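Local coordinates for sarcolemmal membrane-associated protein (Homo sapiens, PDB 6AR0), which joins the striatin-interacting phosphatase and kinase (STRIPAK) complex, which dephosphorylates STK3 and so restrains Hippo signalling, its FHA domain forming the part described here, at residues A[78-83]-A[95-100]; A[124-127]-A[133-136]. One frame throughout, in Å; residues are numbered along the deposited sequence.

Interaction 1. Residues A[78-83]-A[95-100]; sequences TFINSQ and CEILSG
Ile80 carries this contact almost alone, laying the far end of its side chain between Cys95 and Ile97. Its CD1 methyl sits 3.6 Å from CG2 of Ile97 and 3.7 Å from CB of Cys95, so one methyl meets two residues of the segment 95-100. CG1 of Ile80 lies anti to the carbonyl carbon (chi1 -61°), and the extended chi2 carries CD1 outward to both. The two isoleucine side chains cross at about a right angle, and Ile97 offers its CG2 branch while its longer arm leads away. Branched apolar residues suit this packing, since each turns one methyl to the partner and another elsewhere.

Away from this point the contact is loose, without a hydrogen bond across it. The type I' turn from Ile80 to Gln83, closed by paired backbone bonds between those two residues, adds no close contact beyond Ile80. Glu96 leaves its backbone on the side away from 78-83, and its OE1 forms a salt bridge with Lys66.

Strand 78-80 belongs to the sheet that includes strand 102-105, whereas strand 95-97 is an outermost strand of the other sheet, beside strand 66-71. The strand axes, 9.4 Å apart, run at 54° to each other, and Leu69 and Ile103 pack against both isoleucines.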
ATOM      1  N   THR A  78      -1.149  -3.939   7.825  1.00  8.74           N
ATOM      2  CA  THR A  78      -0.282  -3.481   6.754  1.00  8.01           C
ATOM      3  C   THR A  78       1.097  -4.048   7.034  1.00  7.98           C
ATOM      4  O   THR A  78       1.518  -4.093   8.195  1.00  9.19           O
ATOM      5  CB  THR A  78      -0.211  -1.939   6.753  1.00  8.17           C
ATOM      6  OG1 THR A  78      -1.522  -1.405   6.566  1.00  9.41           O
ATOM      7  CG2 THR A  78       0.681  -1.409   5.645  1.00  9.53           C
ATOM      8  N   PHE A  79       1.801  -4.480   5.980  1.00  8.08           N
ATOM      9  CA  PHE A  79       3.073  -5.174   6.150  1.00  8.19           C
ATOM     10  C   PHE A  79       4.111  -4.636   5.169  1.00  7.96           C
ATOM     11  O   PHE A  79       3.784  -4.359   4.012  1.00  8.33           O
ATOM     12  CB  PHE A  79       2.931  -6.699   5.931  1.00  9.27           C
ATOM     13  CG  PHE A  79       1.820  -7.340   6.728  1.00  9.57           C
ATOM     14  CD1 PHE A  79       2.100  -8.089   7.858  1.00 10.51           C
ATOM     15  CD2 PHE A  79       0.492  -7.191   6.349  1.00  9.22           C
ATOM     16  CE1 PHE A  79       1.075  -8.666   8.588  1.00 11.93           C
ATOM     17  CE2 PHE A  79      -0.524  -7.752   7.082  1.00 10.66           C
ATOM     18  CZ  PHE A  79      -0.231  -8.496   8.201  1.00 10.67           C
ATOM     19  N   ILE A  80       5.348  -4.481   5.648  1.00  7.78           N
ATOM     20  CA  ILE A  80       6.517  -4.225   4.808  1.00  7.56           C
ATOM     21  C   ILE A  80       7.409  -5.451   4.906  1.00  7.99           C
ATOM     22  O   ILE A  80       7.871  -5.794   6.000  1.00  8.24           O
ATOM     23  CB  ILE A  80       7.291  -2.972   5.252  1.00  7.57           C
ATOM     24  CG1 ILE A  80       6.423  -1.709   5.168  1.00  8.47           C
ATOM     25  CG2 ILE A  80       8.571  -2.809   4.426  1.00  8.39           C
ATOM     26  CD1 ILE A  80       7.030  -0.514   5.892  1.00  8.91           C
ATOM     27  N   ASN A  81       7.624  -6.135   3.784  1.00  7.77           N
ATOM     28  CA  ASN A  81       8.446  -7.344   3.757  1.00  8.81           C
ATOM     29  C   ASN A  81       8.038  -8.304   4.869  1.00  9.54           C
ATOM     30  O   ASN A  81       8.862  -8.841   5.614  1.00 10.93           O
ATOM     31  CB  ASN A  81       9.923  -6.983   3.804  1.00 10.22           C
ATOM     32  CG  ASN A  81      10.301  -6.058   2.665  1.00  9.06           C
ATOM     33  OD1 ASN A  81       9.762  -6.184   1.571  1.00 11.38           O
ATOM     34  ND2 ASN A  81      11.222  -5.144   2.901  1.00 10.48           N
ATOM     35  N   SER A  82       6.727  -8.493   4.975  1.00  9.79           N
ATOM     36  CA  SER A  82       6.077  -9.456   5.875  1.00 10.86           C
ATOM     37  C   SER A  82       6.043  -9.027   7.337  1.00  9.95           C
ATOM     38  O   SER A  82       5.627  -9.827   8.177  1.00 11.69           O
ATOM     39  CB  SER A  82       6.686 -10.863   5.806  1.00 14.32           C
ATOM     40  OG  SER A  82       6.834 -11.315   4.470  1.00 18.72           O
ATOM     41  N   GLN A  83       6.444  -7.803   7.665  1.00  9.42           N
ATOM     42  CA  GLN A  83       6.455  -7.319   9.043  1.00  9.69           C
ATOM     43  C   GLN A  83       5.286  -6.365   9.240  1.00  9.53           C
ATOM     44  O   GLN A  83       5.169  -5.363   8.529  1.00  9.80           O
ATOM     45  CB  GLN A  83       7.767  -6.594   9.346  1.00 11.69           C
ATOM     46  CG  GLN A  83       8.984  -7.441   9.064  1.00 13.58           C
ATOM     47  CD  GLN A  83       8.939  -8.749   9.786  1.00 16.15           C
ATOM     48  OE1 GLN A  83       8.518  -8.825  10.944  1.00 17.06           O
ATOM     49  NE2 GLN A  83       9.351  -9.806   9.101  1.00 18.88           N
ATOM     50  N   CYS A  95       6.802   4.387   8.700  1.00  7.95           N
ATOM     51  CA  CYS A  95       7.796   3.344   8.478  1.00  6.91           C
ATOM     52  C   CYS A  95       8.398   3.552   7.096  1.00  6.76           C
ATOM     53  O   CYS A  95       7.674   3.603   6.102  1.00  7.33           O
ATOM     54  CB  CYS A  95       7.146   1.969   8.593  1.00  8.19           C
ATOM     55  SG  CYS A  95       6.597   1.549  10.247  1.00  9.90           S
ATOM     56  N   GLU A  96       9.710   3.706   7.028  1.00  6.86           N
ATOM     57  CA  GLU A  96      10.352   3.992   5.756  1.00  7.29           C
ATOM     58  C   GLU A  96      10.282   2.783   4.827  1.00  6.62           C
ATOM     59  O   GLU A  96      10.538   1.636   5.237  1.00  7.81           O
ATOM     60  CB  GLU A  96      11.814   4.385   5.972  1.00  7.62           C
ATOM     61  CG  GLU A  96      12.488   4.753   4.673  1.00  8.22           C
ATOM     62  CD  GLU A  96      13.905   5.274   4.802  1.00  8.78           C
ATOM     63  OE1 GLU A  96      14.443   5.350   5.919  1.00  9.52           O
ATOM     64  OE2 GLU A  96      14.488   5.645   3.742  1.00  9.52           O
ATOM     65  N   ILE A  97       9.943   3.056   3.564  1.00  6.57           N
ATOM     66  CA  ILE A  97       9.911   2.063   2.503  1.00  7.07           C
ATOM     67  C   ILE A  97      11.005   2.373   1.484  1.00  6.75           C
ATOM     68  O   ILE A  97      11.361   3.539   1.239  1.00  7.45           O
ATOM     69  CB  ILE A  97       8.524   1.931   1.837  1.00  6.73           C
ATOM     70  CG1 ILE A  97       7.977   3.303   1.426  1.00  7.46           C
ATOM     71  CG2 ILE A  97       7.561   1.228   2.792  1.00  7.65           C
ATOM     72  CD1 ILE A  97       6.732   3.235   0.524  1.00  8.19           C
ATOM     73  N   LEU A  98      11.555   1.303   0.905  1.00  7.29           N
ATOM     74  CA  LEU A  98      12.650   1.376  -0.049  1.00  7.76           C
ATOM     75  C   LEU A  98      12.202   0.708  -1.338  1.00  7.98           C
ATOM     76  O   LEU A  98      11.263  -0.103  -1.360  1.00  8.44           O
ATOM     77  CB  LEU A  98      13.906   0.691   0.494  1.00  9.22           C
ATOM     78  CG  LEU A  98      14.521   1.255   1.783  1.00 11.41           C
ATOM     79  CD1 LEU A  98      15.798   0.515   2.072  1.00 12.71           C
ATOM     80  CD2 LEU A  98      14.765   2.744   1.759  1.00 13.68           C
ATOM     81  N   SER A  99      12.861   1.058  -2.426  1.00  8.56           N
ATOM     82  CA  SER A  99      12.447   0.534  -3.715  1.00  8.41           C
ATOM     83  C   SER A  99      12.740  -0.958  -3.786  1.00  8.48           C
ATOM     84  O   SER A  99      13.856  -1.395  -3.501  1.00 10.99           O
ATOM     85  CB  SER A  99      13.169   1.276  -4.836  1.00 10.34           C
ATOM     86  OG  SER A  99      12.476   1.048  -6.041  1.00  9.90           O
ATOM     87  N   GLY A 100      11.728  -1.738  -4.157  1.00  8.42           N
ATOM     88  CA  GLY A 100      11.801  -3.188  -4.148  1.00 10.63           C
ATOM     89  C   GLY A 100      11.110  -3.869  -2.987  1.00  9.19           C
ATOM     90  O   GLY A 100      11.038  -5.109  -2.960  1.00 10.30           O
TER

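Interaction 2. Residues A[124-127]-A[133-136]; sequences TIKL and MEAR
Leu127 and Ala135 meet through backbone and side chain together, with Glu134 closing over the same carbonyl. Leu127 has the largest share of buried surface. Its O accepts a hydrogen bond from Ala135 N at 2.9 Å, almost perfectly straight at the hydrogen (179°), although the donor stands above the carbonyl plane, 36° out of it. Beside this bond CB of Ala135 rests 3.8 Å from CB of Leu127. A methyl is small enough to let the two backbones come this close, and both residues are buried, with Phe67 touching each of them; the side chain of Leu127 also touches Ala6.

Glu134 adds to the grip on the same oxygen, beside the hydrogen bond. Its CG lies 3.4 Å from Leu127 O, and its CA makes a CH...O contact with that oxygen at 3.5 Å. With CG anti to the backbone N (chi1 -170°) and the chain extended beyond it, the carboxylate is carried back along the strand toward Lys126. There OE2 passes 3.9 Å from the methylene CD of Lys126, but NZ remains 5.0 Å from OE2, so the opposite charges probably attract without pairing. The firmer partner of OE2 is the hydroxyl of Ser99, a hydrogen bond that limits where the carboxylate can turn; the same OG is bonded to Leu127 N and so bridges strand and Glu134. A long acidic side chain suits this exposed place because its aliphatic part covers the carbonyl while its polar end reaches Ser99.

The arrangement is that of a chain returning, after the last strand of the FHA beta-sandwich, as an irregular C-terminal segment across the end of strand 117-128.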
ATOM      1  N   THR A 124       4.636  -5.401  -5.185  1.00  8.13           N
ATOM      2  CA  THR A 124       5.974  -4.835  -5.185  1.00  7.72           C
ATOM      3  C   THR A 124       5.821  -3.339  -5.348  1.00  8.78           C
ATOM      4  O   THR A 124       4.956  -2.885  -6.104  1.00 12.23           O
ATOM      5  CB  THR A 124       6.771  -5.358  -6.378  1.00 10.33           C
ATOM      6  OG1 THR A 124       6.809  -6.781  -6.323  1.00 13.29           O
ATOM      7  CG2 THR A 124       8.194  -4.794  -6.395  1.00 14.00           C
ATOM      8  N   ILE A 125       6.638  -2.560  -4.648  1.00  8.08           N
ATOM      9  CA  ILE A 125       6.636  -1.107  -4.811  1.00  8.63           C
ATOM     10  C   ILE A 125       8.013  -0.683  -5.304  1.00  9.72           C
ATOM     11  O   ILE A 125       9.034  -1.081  -4.735  1.00 12.17           O
ATOM     12  CB  ILE A 125       6.184  -0.364  -3.531  1.00  9.81           C
ATOM     13  CG1 ILE A 125       5.754   1.085  -3.819  1.00 10.10           C
ATOM     14  CG2 ILE A 125       7.241  -0.456  -2.430  1.00 12.14           C
ATOM     15  CD1 ILE A 125       5.011   1.790  -2.668  1.00 11.36           C
ATOM     16  N   LYS A 126       8.033   0.105  -6.374  1.00  8.15           N
ATOM     17  CA  LYS A 126       9.242   0.732  -6.892  1.00  8.74           C
ATOM     18  C   LYS A 126       9.079   2.235  -6.750  1.00  8.22           C
ATOM     19  O   LYS A 126       7.988   2.766  -6.976  1.00  9.51           O
ATOM     20  CB  LYS A 126       9.475   0.343  -8.351  1.00 10.61           C
ATOM     21  CG  LYS A 126       9.728  -1.150  -8.528  1.00 12.76           C
ATOM     22  CD  LYS A 126      11.080  -1.575  -7.951  1.00 18.35           C
ATOM     23  CE  LYS A 126      11.331  -3.061  -8.118  1.00 29.67           C
ATOM     24  NZ  LYS A 126      11.848  -3.376  -9.478  1.00 35.94           N
ATOM     25  N   LEU A 127      10.131   2.901  -6.302  1.00  7.73           N
ATOM     26  CA  LEU A 127      10.034   4.270  -5.827  1.00  7.91           C
ATOM     27  C   LEU A 127      11.042   5.139  -6.559  1.00  8.06           C
ATOM     28  O   LEU A 127      12.206   4.755  -6.711  1.00  8.80           O
ATOM     29  CB  LEU A 127      10.335   4.338  -4.328  1.00  8.32           C
ATOM     30  CG  LEU A 127       9.401   3.495  -3.457  1.00  8.10           C
ATOM     31  CD1 LEU A 127       9.930   3.447  -2.028  1.00  9.22           C
ATOM     32  CD2 LEU A 127       7.981   4.057  -3.497  1.00  8.10           C
ATOM     33  N   MET A 133      15.277   9.706 -10.658  1.00 15.07           N
ATOM     34  CA  MET A 133      16.192   8.681 -10.174  1.00 15.84           C
ATOM     35  C   MET A 133      15.483   7.742  -9.209  1.00 14.48           C
ATOM     36  O   MET A 133      14.659   8.164  -8.402  1.00 12.79           O
ATOM     37  CB  MET A 133      17.377   9.334  -9.470  1.00 18.46           C
ATOM     38  CG  MET A 133      18.238  10.192 -10.373  1.00 25.80           C
ATOM     39  SD  MET A 133      19.025   9.280 -11.722  1.00 33.22           S
ATOM     40  CE  MET A 133      20.132  10.537 -12.348  1.00 36.12           C
ATOM     41  N   GLU A 134      15.822   6.461  -9.280  1.00 14.27           N
ATOM     42  CA  GLU A 134      15.253   5.511  -8.338  1.00 13.22           C
ATOM     43  C   GLU A 134      15.729   5.835  -6.930  1.00 13.15           C
ATOM     44  O   GLU A 134      16.874   6.250  -6.720  1.00 15.91           O
ATOM     45  CB  GLU A 134      15.628   4.080  -8.713  1.00 14.50           C
ATOM     46  CG  GLU A 134      14.867   3.049  -7.914  1.00 13.18           C
ATOM     47  CD  GLU A 134      14.949   1.665  -8.498  1.00 13.97           C
ATOM     48  OE1 GLU A 134      15.725   1.439  -9.456  1.00 17.44           O
ATOM     49  OE2 GLU A 134      14.235   0.787  -7.984  1.00 13.79           O
ATOM     50  N   ALA A 135      14.828   5.663  -5.968  1.00 11.74           N
ATOM     51  CA  ALA A 135      15.112   5.906  -4.559  1.00 12.34           C
ATOM     52  C   ALA A 135      16.068   4.852  -4.013  1.00 13.20           C
ATOM     53  O   ALA A 135      16.441   3.902  -4.701  1.00 13.53           O
ATOM     54  CB  ALA A 135      13.813   5.869  -3.762  1.00 16.61           C
ATOM     55  N   ARG A 136      16.450   5.008  -2.745  1.00 13.43           N
ATOM     56  CA  ARG A 136      17.276   4.005  -2.086  1.00 14.49           C
ATOM     57  C   ARG A 136      16.645   2.622  -2.256  1.00 13.59           C
ATOM     58  O   ARG A 136      15.425   2.453  -2.127  1.00 12.18           O
ATOM     59  CB  ARG A 136      17.413   4.361  -0.605  1.00 15.13           C
ATOM     60  CG  ARG A 136      18.504   3.610   0.130  1.00 17.30           C
ATOM     61  CD  ARG A 136      19.889   4.211  -0.101  1.00 19.18           C
ATOM     62  NE  ARG A 136      19.950   5.628   0.287  1.00 20.83           N
ATOM     63  CZ  ARG A 136      19.959   6.659  -0.558  1.00 20.48           C
ATOM     64  NH1 ARG A 136      19.979   6.480  -1.875  1.00 24.29           N
ATOM     65  NH2 ARG A 136      19.981   7.894  -0.081  1.00 28.63           N
TER

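How the interactions relate
Interaction 1 precedes interaction 2 along the chain, and their centres lie 12 Å apart in this FHA beta-sandwich. The segment 95-100 connects them: after strand 95-97 it turns into residues that meet both sides of interaction 2. Ser99 is one residue through which the two contacts touch; next to it Gly100 N probably hydrogen-bonds Ile125 O at 2.8 Å, and Leu98 CB packs on Arg136 O. Both contacts reach the sheet containing strands 78-80, 102-105 and 117-128, while strand 95-97 brings in the edge of the other sheet. The segment 95-100 thus lies where that edge, strand 117-128 and the C-terminal segment meet.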